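Local structure of beta-N-acetylhexosaminidase (Arthrobacter aurescens, 3RCN) at residues T21-L26 against G124-R129; G66-L71 against S85-I90; R42-R47 against G101-L106. The protein probably hydrolyses terminal non-reducing N-acetyl-D-hexosamine residues in N-acetyl-beta-D-hexosaminides, as a family 20 glycoside hydrolase. All coordinates share one frame; numbering follows the deposited sequence.

Interaction 1 of 3, residues T21-L26 against G124-R129; sequences TGELEL and GWSVPR
Gly-124 begins the pairing with its CA against Leu-26 O, 3.6 Å away, and from there the two strands run antiparallel, their axes at 152°. Trp-125 is joined to Leu-26 by two backbone bonds, Trp-125 N to Leu-26 O and Leu-26 N to Trp-125 O, while its indole leads off away from strand 23-26. Ser-126 faces Glu-25 in a non-hydrogen-bonded pair, where the side chains make the link instead: Ser-126 OG donates to Glu-25 OE1 at 3.1 Å, meeting the lone pair turned away from the other carboxylate oxygen. With OG anti to the carbonyl carbon (chi1 -67°), the hydroxyl lies on the Glu-25 side of the strand. Val-127 returns to two-bond pairing; Val-127 N to Leu-24 O spans 2.9 Å, and its methyl CG2 sits 4.0 Å from Leu-24 CB and 4.1 Å from Leu-26 CG, touching both leucines. Pro-128, which lacks an N-H, falls opposite Glu-23 in a non-hydrogen-bonded position, so the bonding to strand 23-26 loses nothing. The bent Glu-23 side chain crosses the pyrrolidine ring, with OE2 3.9 Å from Pro-128 CB. Arg-129 N closes the series on Gly-22 O at 3.1 Å, the donor lying above the carbonyl plane. The Arg-129 chain, extended from CG to NE, brings one guanidinium face under the backbone at Leu-24 N, while NH1 reaches Thr-21 O in a weak bond at the group's edge. Gly-22 takes backbone angles there that call for glycine. Strand 16-26 edges the mixed sheet of glycoside hydrolase family 20 domain 2, pairing with 125-134, which lies between it and 80-84. Leu-26, Trp-125 and Val-127 rest on Leu-109 of helix 95-109, and Trp-55 meets the Trp-125 indole edge-to-face.

Interaction 2 of 3, residues G66-L71 against S85-I90; sequences GIRLLL and SDAVVI
Leu-69 and Ile-90 form the apolar centre, their side chains lying alongside each other and pointing the same way, with Leu-69 CD2 3.7 Å from Ile-90 CD1. Strand alternation puts both on the same face; Leu-69 CG and Ile-90 CG1 are each anti to the carbonyl carbon (chi1 -45° and -64°), which lets the two chains run in step. Ile-67 and Val-88 carry on this face more loosely, CG1 to CB at 4.3 Å. Leu-82 of strand 80-84 touches Val-88 and Ile-90, while Leu-45 and Arg-42 of helix 39-53 lie against Ile-67 and Leu-69. Elsewhere Leu-70 CD1 meets Val-89 CG1 at 3.7 Å. The backbones form a parallel pair in the mixed sheet of glycoside hydrolase family 20 domain 2. In the chain 80-84 comes between the two strands, but in the sheet 88-92 lies in the middle, antiparallel to 80-84 and parallel to 67-71. Four bonds stitch the pair in the staggered parallel pattern: Arg-68 receives and donates, its N bonding to Val-88 O and its O accepting from Ile-90 N at 2.8 Å. Val-88 N to Gly-66 O and Leu-70 N to Ile-90 O complete the set. Toward the polar edge, the extended Arg-68 side chain runs past Val-89, CD to CG2 at 3.9 Å, and lays its guanidinium flat over Ala-87, whose CB stands 3.6 Å from the plane, over the centre of the group. Arg-68 NE makes a weak bond to Ala-65 O. Asp-86 OD2, on a poorly ordered side chain, lies 4.1 Å from Arg-68 NH2, beyond salt-bridge range.

Interaction 3 of 3, residues R42-R47 against G101-L106; sequences RRWLTR and GAQTLL. With SO4 (sulfate ion), chain H; SO4 (sulfate ion), chain I.
The rim of the Trp-44 six-membered ring reaches Ala-102, Gln-103 and Leu-106, bridging two nearly parallel helices whose axes stay 10.7 Å apart and cross at only 20°. CG anti to the backbone N (chi1 176°) extends the indole toward helix 95-109. There the methyl CB of Ala-102 meets the ring edge near its plane, 3.8 Å from CZ3, and Leu-106 CD1 approaches CH2 obliquely at 3.7 Å. The Gln-103 side chain, bent at chi2, brings its amide to the same corner, with NE2 3.3 Å from Trp-44 CH2 and the amide and ring planes 40° apart. Leu-45 adds its CD1 at 4.0 Å from Ala-102 CB. On the side of helix 39-53 turned away from 101-106, Arg-43 and Arg-47 meet sulfate ions, probably from the crystallisation liquor. The edge of the Arg-43 guanidinium faces the chain I sulfate, NH1 and NH2 both giving weak bonds to O3 and NH1 another weak one to O2; Arg-47 NH1 bonds to O3 of the chain H sulfate at 3.3 Å. Arg-43 NH1 also forms a salt bridge to Asp-56 of the second subunit. An alanine in place of Arg-43 would probably leave that aspartate without its salt-bridge mate and remove the weak bonds to the chain I sulfate. Phe-99 meets the Trp-44 ring edge-to-face, while Glu-162 of helix 154-166, in the catalytic domain, touches its side chain. Two helices packed side by side on one face of a mixed sheet give the alpha-beta half sandwich of family 20 domain 2.

How the interactions relate
The three contacts build one domain from sheet to helix layer. Interactions 1 and 2 belong to the same sheet, the first an antiparallel pair at its edge strand with exposed glutamates and an arginine laid along the strand backbone, the second a parallel pair further in, with an apolar face and a polar rim. They meet where Leu-24 CD1 approaches Ser-85 O at 3.5 Å. In interaction 3 the touching residues are all buried and joined by side-chain packing, whereas the other two rely on backbone bonds; its Arg-43 and Arg-47 face ions and the second subunit. Leu-105 CD1 seats helix 95-109 on Val-88 and Val-127, while Leu-69 packs on Arg-42.

Interaction 1 of 3, residues T21-L26 against G124-R129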
# COMPACT_ATOMS: atom_id res chain seq x y z
N THR A 21 -29.34 8.62 -25.31
CA THR A 21 -28.85 7.88 -26.46
C THR A 21 -27.40 8.23 -26.75
O THR A 21 -27.02 9.40 -26.76
CB THR A 21 -29.72 8.14 -27.71
OG1 THR A 21 -31.07 7.77 -27.42
CG2 THR A 21 -29.22 7.34 -28.90
N GLY A 22 -26.59 7.20 -26.97
CA GLY A 22 -25.21 7.41 -27.38
C GLY A 22 -24.18 7.59 -26.28
O GLY A 22 -24.41 7.27 -25.11
N GLU A 23 -23.03 8.12 -26.70
CA GLU A 23 -21.85 8.27 -25.87
C GLU A 23 -21.20 9.62 -26.17
O GLU A 23 -21.03 9.98 -27.34
CB GLU A 23 -20.84 7.17 -26.20
CG GLU A 23 -21.34 5.74 -26.01
CD GLU A 23 -20.82 5.08 -24.73
OE1 GLU A 23 -19.79 5.56 -24.19
OE2 GLU A 23 -21.42 4.09 -24.26
N LEU A 24 -20.86 10.37 -25.13
CA LEU A 24 -20.05 11.58 -25.31
C LEU A 24 -18.60 11.18 -25.19
O LEU A 24 -18.22 10.49 -24.23
CB LEU A 24 -20.39 12.62 -24.26
CG LEU A 24 -19.44 13.82 -24.24
CD1 LEU A 24 -19.73 14.74 -25.40
CD2 LEU A 24 -19.60 14.58 -22.94
N GLU A 25 -17.79 11.58 -26.16
CA GLU A 25 -16.37 11.22 -26.17
C GLU A 25 -15.53 12.31 -25.55
O GLU A 25 -15.66 13.49 -25.89
CB GLU A 25 -15.88 10.96 -27.59
CG GLU A 25 -15.77 9.49 -27.96
CD GLU A 25 -16.77 9.08 -29.02
OE1 GLU A 25 -17.66 8.26 -28.72
OE2 GLU A 25 -16.67 9.59 -30.16
N LEU A 26 -14.66 11.91 -24.63
CA LEU A 26 -13.73 12.83 -23.99
C LEU A 26 -12.34 12.60 -24.54
O LEU A 26 -11.82 11.50 -24.48
CB LEU A 26 -13.69 12.60 -22.49
CG LEU A 26 -15.01 12.55 -21.73
CD1 LEU A 26 -14.70 12.23 -20.29
CD2 LEU A 26 -15.77 13.85 -21.85
N GLY A 124 -9.64 8.06 -27.05
CA GLY A 124 -10.84 8.64 -26.49
C GLY A 124 -11.41 7.70 -25.45
O GLY A 124 -11.18 6.49 -25.46
N TRP A 125 -12.16 8.28 -24.52
CA TRP A 125 -12.94 7.50 -23.59
C TRP A 125 -14.35 7.93 -23.85
O TRP A 125 -14.58 9.02 -24.38
CB TRP A 125 -12.58 7.80 -22.15
CG TRP A 125 -11.20 7.44 -21.75
CD1 TRP A 125 -10.06 7.66 -22.45
CD2 TRP A 125 -10.80 6.80 -20.53
NE1 TRP A 125 -8.97 7.20 -21.75
CE2 TRP A 125 -9.40 6.66 -20.57
CE3 TRP A 125 -11.50 6.32 -19.42
CZ2 TRP A 125 -8.68 6.07 -19.53
CZ3 TRP A 125 -10.78 5.74 -18.39
CH2 TRP A 125 -9.39 5.62 -18.45
N SER A 126 -15.30 7.10 -23.48
CA SER A 126 -16.67 7.49 -23.67
C SER A 126 -17.51 7.37 -22.41
O SER A 126 -17.42 6.38 -21.68
CB SER A 126 -17.27 6.68 -24.80
OG SER A 126 -16.65 7.05 -26.01
N VAL A 127 -18.30 8.40 -22.16
CA VAL A 127 -19.32 8.37 -21.12
C VAL A 127 -20.69 8.23 -21.76
O VAL A 127 -21.10 9.07 -22.55
CB VAL A 127 -19.31 9.67 -20.30
CG1 VAL A 127 -18.56 9.47 -19.00
CG2 VAL A 127 -18.71 10.80 -21.11
N PRO A 128 -21.41 7.15 -21.43
CA PRO A 128 -22.77 7.01 -21.94
C PRO A 128 -23.61 8.22 -21.53
O PRO A 128 -23.37 8.76 -20.45
CB PRO A 128 -23.28 5.74 -21.25
CG PRO A 128 -22.32 5.47 -20.13
CD PRO A 128 -21.01 6.01 -20.58
N ARG A 129 -24.54 8.66 -22.36
CA ARG A 129 -25.33 9.83 -22.00
C ARG A 129 -26.44 9.42 -21.04
O ARG A 129 -27.27 8.58 -21.37
CB ARG A 129 -25.89 10.52 -23.24
CG ARG A 129 -24.83 11.24 -24.06
CD ARG A 129 -25.43 12.20 -25.07
NE ARG A 129 -24.40 12.86 -25.87
CZ ARG A 129 -23.80 12.30 -26.92
NH1 ARG A 129 -24.11 11.06 -27.28
NH2 ARG A 129 -22.87 12.97 -27.60

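Interaction 2 of 3, residues G66-L71 against S85-I90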
# COMPACT_ATOMS: atom_id res chain seq x y z
N GLY A 66 -15.59 21.02 -20.36
CA GLY A 66 -15.99 19.66 -20.68
C GLY A 66 -16.63 18.96 -19.51
O GLY A 66 -17.69 18.34 -19.66
N ILE A 67 -15.98 19.04 -18.36
CA ILE A 67 -16.52 18.56 -17.10
C ILE A 67 -16.78 19.76 -16.19
O ILE A 67 -15.84 20.41 -15.74
CB ILE A 67 -15.52 17.63 -16.40
CG1 ILE A 67 -15.19 16.44 -17.29
CG2 ILE A 67 -16.06 17.14 -15.06
CD1 ILE A 67 -14.04 15.62 -16.77
N ARG A 68 -18.06 20.07 -15.95
CA ARG A 68 -18.46 21.20 -15.10
C ARG A 68 -19.01 20.73 -13.76
O ARG A 68 -19.90 19.87 -13.73
CB ARG A 68 -19.54 22.02 -15.79
CG ARG A 68 -19.21 22.33 -17.22
CD ARG A 68 -20.38 22.92 -17.98
NE ARG A 68 -19.99 23.09 -19.37
CZ ARG A 68 -20.82 23.13 -20.40
NH1 ARG A 68 -22.13 23.03 -20.21
NH2 ARG A 68 -20.34 23.28 -21.63
N LEU A 69 -18.48 21.28 -12.68
CA LEU A 69 -19.04 21.05 -11.34
C LEU A 69 -19.74 22.32 -10.88
O LEU A 69 -19.09 23.32 -10.55
CB LEU A 69 -17.93 20.65 -10.36
CG LEU A 69 -16.94 19.61 -10.90
CD1 LEU A 69 -15.84 19.37 -9.88
CD2 LEU A 69 -17.65 18.31 -11.28
N LEU A 70 -21.07 22.27 -10.83
CA LEU A 70 -21.88 23.46 -10.56
C LEU A 70 -22.63 23.40 -9.24
O LEU A 70 -23.24 22.38 -8.90
CB LEU A 70 -22.87 23.68 -11.70
CG LEU A 70 -22.18 23.80 -13.06
CD1 LEU A 70 -23.21 23.75 -14.16
CD2 LEU A 70 -21.36 25.09 -13.12
N LEU A 71 -22.59 24.50 -8.50
CA LEU A 71 -23.32 24.61 -7.23
C LEU A 71 -24.81 24.84 -7.46
O LEU A 71 -25.20 25.76 -8.18
CB LEU A 71 -22.78 25.76 -6.39
CG LEU A 71 -23.34 25.75 -4.97
CD1 LEU A 71 -22.36 25.04 -4.05
CD2 LEU A 71 -23.63 27.16 -4.49
N SER A 85 -24.30 15.17 -21.90
CA SER A 85 -24.82 16.12 -22.89
C SER A 85 -23.67 16.38 -23.84
O SER A 85 -22.80 15.52 -24.01
CB SER A 85 -25.25 17.43 -22.25
OG SER A 85 -26.48 17.29 -21.57
N ASP A 86 -23.73 17.49 -24.56
CA ASP A 86 -22.53 18.04 -25.19
C ASP A 86 -21.36 18.17 -24.17
O ASP A 86 -20.18 18.28 -24.56
CB ASP A 86 -22.83 19.40 -25.83
CG ASP A 86 -23.15 20.49 -24.81
OD1 ASP A 86 -24.22 20.41 -24.16
OD2 ASP A 86 -22.33 21.42 -24.65
N ALA A 87 -21.68 18.20 -22.87
CA ALA A 87 -20.68 18.17 -21.79
C ALA A 87 -21.11 17.31 -20.60
O ALA A 87 -22.25 16.84 -20.51
CB ALA A 87 -20.35 19.59 -21.33
N VAL A 88 -20.17 17.07 -19.69
CA VAL A 88 -20.48 16.38 -18.44
C VAL A 88 -20.76 17.40 -17.34
O VAL A 88 -19.86 18.13 -16.91
CB VAL A 88 -19.30 15.50 -18.01
CG1 VAL A 88 -19.48 14.98 -16.59
CG2 VAL A 88 -19.13 14.35 -19.00
N VAL A 89 -22.01 17.47 -16.88
CA VAL A 89 -22.39 18.48 -15.90
C VAL A 89 -22.82 17.88 -14.56
O VAL A 89 -23.83 17.17 -14.48
CB VAL A 89 -23.52 19.37 -16.44
CG1 VAL A 89 -23.98 20.35 -15.37
CG2 VAL A 89 -23.06 20.11 -17.67
N ILE A 90 -22.06 18.16 -13.51
CA ILE A 90 -22.37 17.66 -12.18
C ILE A 90 -22.81 18.82 -11.30
O ILE A 90 -22.01 19.70 -10.99
CB ILE A 90 -21.15 16.99 -11.52
CG1 ILE A 90 -20.75 15.74 -12.30
CG2 ILE A 90 -21.46 16.59 -10.09
CD1 ILE A 90 -19.42 15.16 -11.85

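Interaction 3 of 3, residues R42-R47 against G101-L106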
# COMPACT_ATOMS: atom_id res chain seq x y z
N ARG A 42 -12.83 19.48 -7.64
CA ARG A 42 -12.20 19.60 -8.95
C ARG A 42 -10.75 19.09 -8.88
O ARG A 42 -10.29 18.37 -9.77
CB ARG A 42 -12.23 21.03 -9.47
CG ARG A 42 -11.51 21.22 -10.81
CD ARG A 42 -10.71 22.50 -10.84
NE ARG A 42 -11.35 23.54 -11.63
CZ ARG A 42 -11.22 24.85 -11.39
NH1 ARG A 42 -10.48 25.27 -10.37
NH2 ARG A 42 -11.84 25.73 -12.16
N ARG A 43 -10.05 19.47 -7.82
CA ARG A 43 -8.67 19.03 -7.61
C ARG A 43 -8.57 17.51 -7.50
O ARG A 43 -7.70 16.90 -8.13
CB ARG A 43 -8.06 19.70 -6.37
CG ARG A 43 -7.83 21.20 -6.53
CD ARG A 43 -7.11 21.82 -5.33
NE ARG A 43 -7.97 21.86 -4.16
CZ ARG A 43 -8.61 22.95 -3.75
NH1 ARG A 43 -8.49 24.09 -4.42
NH2 ARG A 43 -9.38 22.90 -2.68
N TRP A 44 -9.46 16.90 -6.73
CA TRP A 44 -9.42 15.46 -6.56
C TRP A 44 -9.64 14.72 -7.89
O TRP A 44 -8.93 13.77 -8.21
CB TRP A 44 -10.42 14.97 -5.53
CG TRP A 44 -10.42 13.50 -5.46
CD1 TRP A 44 -9.58 12.72 -4.72
CD2 TRP A 44 -11.24 12.61 -6.21
NE1 TRP A 44 -9.86 11.39 -4.94
CE2 TRP A 44 -10.87 11.30 -5.86
CE3 TRP A 44 -12.27 12.80 -7.14
CZ2 TRP A 44 -11.48 10.18 -6.42
CZ3 TRP A 44 -12.87 11.68 -7.69
CH2 TRP A 44 -12.48 10.40 -7.32
N LEU A 45 -10.64 15.16 -8.65
CA LEU A 45 -10.95 14.56 -9.94
C LEU A 45 -9.77 14.69 -10.91
O LEU A 45 -9.33 13.72 -11.55
CB LEU A 45 -12.18 15.22 -10.54
CG LEU A 45 -12.74 14.56 -11.79
CD1 LEU A 45 -13.16 13.13 -11.47
CD2 LEU A 45 -13.91 15.37 -12.32
N THR A 46 -9.25 15.92 -11.00
CA THR A 46 -8.06 16.20 -11.78
C THR A 46 -6.93 15.22 -11.46
O THR A 46 -6.33 14.65 -12.35
CB THR A 46 -7.56 17.63 -11.56
OG1 THR A 46 -8.46 18.55 -12.18
CG2 THR A 46 -6.17 17.80 -12.15
N ARG A 47 -6.65 15.03 -10.18
CA ARG A 47 -5.61 14.09 -9.78
C ARG A 47 -5.95 12.65 -10.14
O ARG A 47 -5.11 11.93 -10.66
CB ARG A 47 -5.32 14.20 -8.28
CG ARG A 47 -4.60 15.47 -7.88
CD ARG A 47 -3.55 15.19 -6.83
NE ARG A 47 -4.09 14.48 -5.68
CZ ARG A 47 -4.77 15.09 -4.72
NH1 ARG A 47 -4.98 16.39 -4.79
NH2 ARG A 47 -5.25 14.39 -3.69
N GLY A 101 -20.60 12.88 -7.02
CA GLY A 101 -20.91 12.92 -8.44
C GLY A 101 -19.71 12.44 -9.24
O GLY A 101 -19.86 11.62 -10.13
N ALA A 102 -18.54 12.97 -8.91
CA ALA A 102 -17.27 12.56 -9.47
C ALA A 102 -17.07 11.05 -9.43
O ALA A 102 -16.63 10.45 -10.41
CB ALA A 102 -16.11 13.26 -8.76
N GLN A 103 -17.37 10.44 -8.29
CA GLN A 103 -17.23 8.99 -8.17
C GLN A 103 -18.17 8.29 -9.13
O GLN A 103 -17.77 7.37 -9.84
CB GLN A 103 -17.49 8.51 -6.75
CG GLN A 103 -16.55 9.11 -5.73
CD GLN A 103 -15.19 8.44 -5.69
OE1 GLN A 103 -14.96 7.42 -6.34
NE2 GLN A 103 -14.29 9.00 -4.90
N THR A 104 -19.41 8.74 -9.19
CA THR A 104 -20.35 8.16 -10.13
C THR A 104 -19.87 8.29 -11.58
O THR A 104 -20.11 7.42 -12.42
CB THR A 104 -21.72 8.78 -9.98
OG1 THR A 104 -22.22 8.43 -8.68
CG2 THR A 104 -22.66 8.22 -11.03
N LEU A 105 -19.17 9.38 -11.87
CA LEU A 105 -18.59 9.60 -13.18
C LEU A 105 -17.55 8.52 -13.47
O LEU A 105 -17.61 7.85 -14.49
CB LEU A 105 -17.94 10.97 -13.25
CG LEU A 105 -17.51 11.37 -14.65
CD1 LEU A 105 -18.78 11.63 -15.45
CD2 LEU A 105 -16.61 12.60 -14.63
N LEU A 106 -16.60 8.36 -12.56
CA LEU A 106 -15.56 7.36 -12.75
C LEU A 106 -16.15 5.99 -13.04
O LEU A 106 -15.67 5.30 -13.94
CB LEU A 106 -14.63 7.29 -11.55
CG LEU A 106 -13.79 8.54 -11.35
CD1 LEU A 106 -12.69 8.23 -10.36
CD2 LEU A 106 -13.20 9.03 -12.67
S SO4 H . -4.33 19.33 -8.13
O1 SO4 H . -3.85 18.21 -8.93
O2 SO4 H . -5.22 20.15 -8.95
O3 SO4 H . -5.04 18.82 -6.96
O4 SO4 H . -3.20 20.13 -7.66
S SO4 I . -10.03 27.15 -3.39
O1 SO4 I . -8.62 27.35 -3.08
O2 SO4 I . -10.19 26.94 -4.83
O3 SO4 I . -10.56 26.01 -2.65
O4 SO4 I . -10.79 28.34 -3.01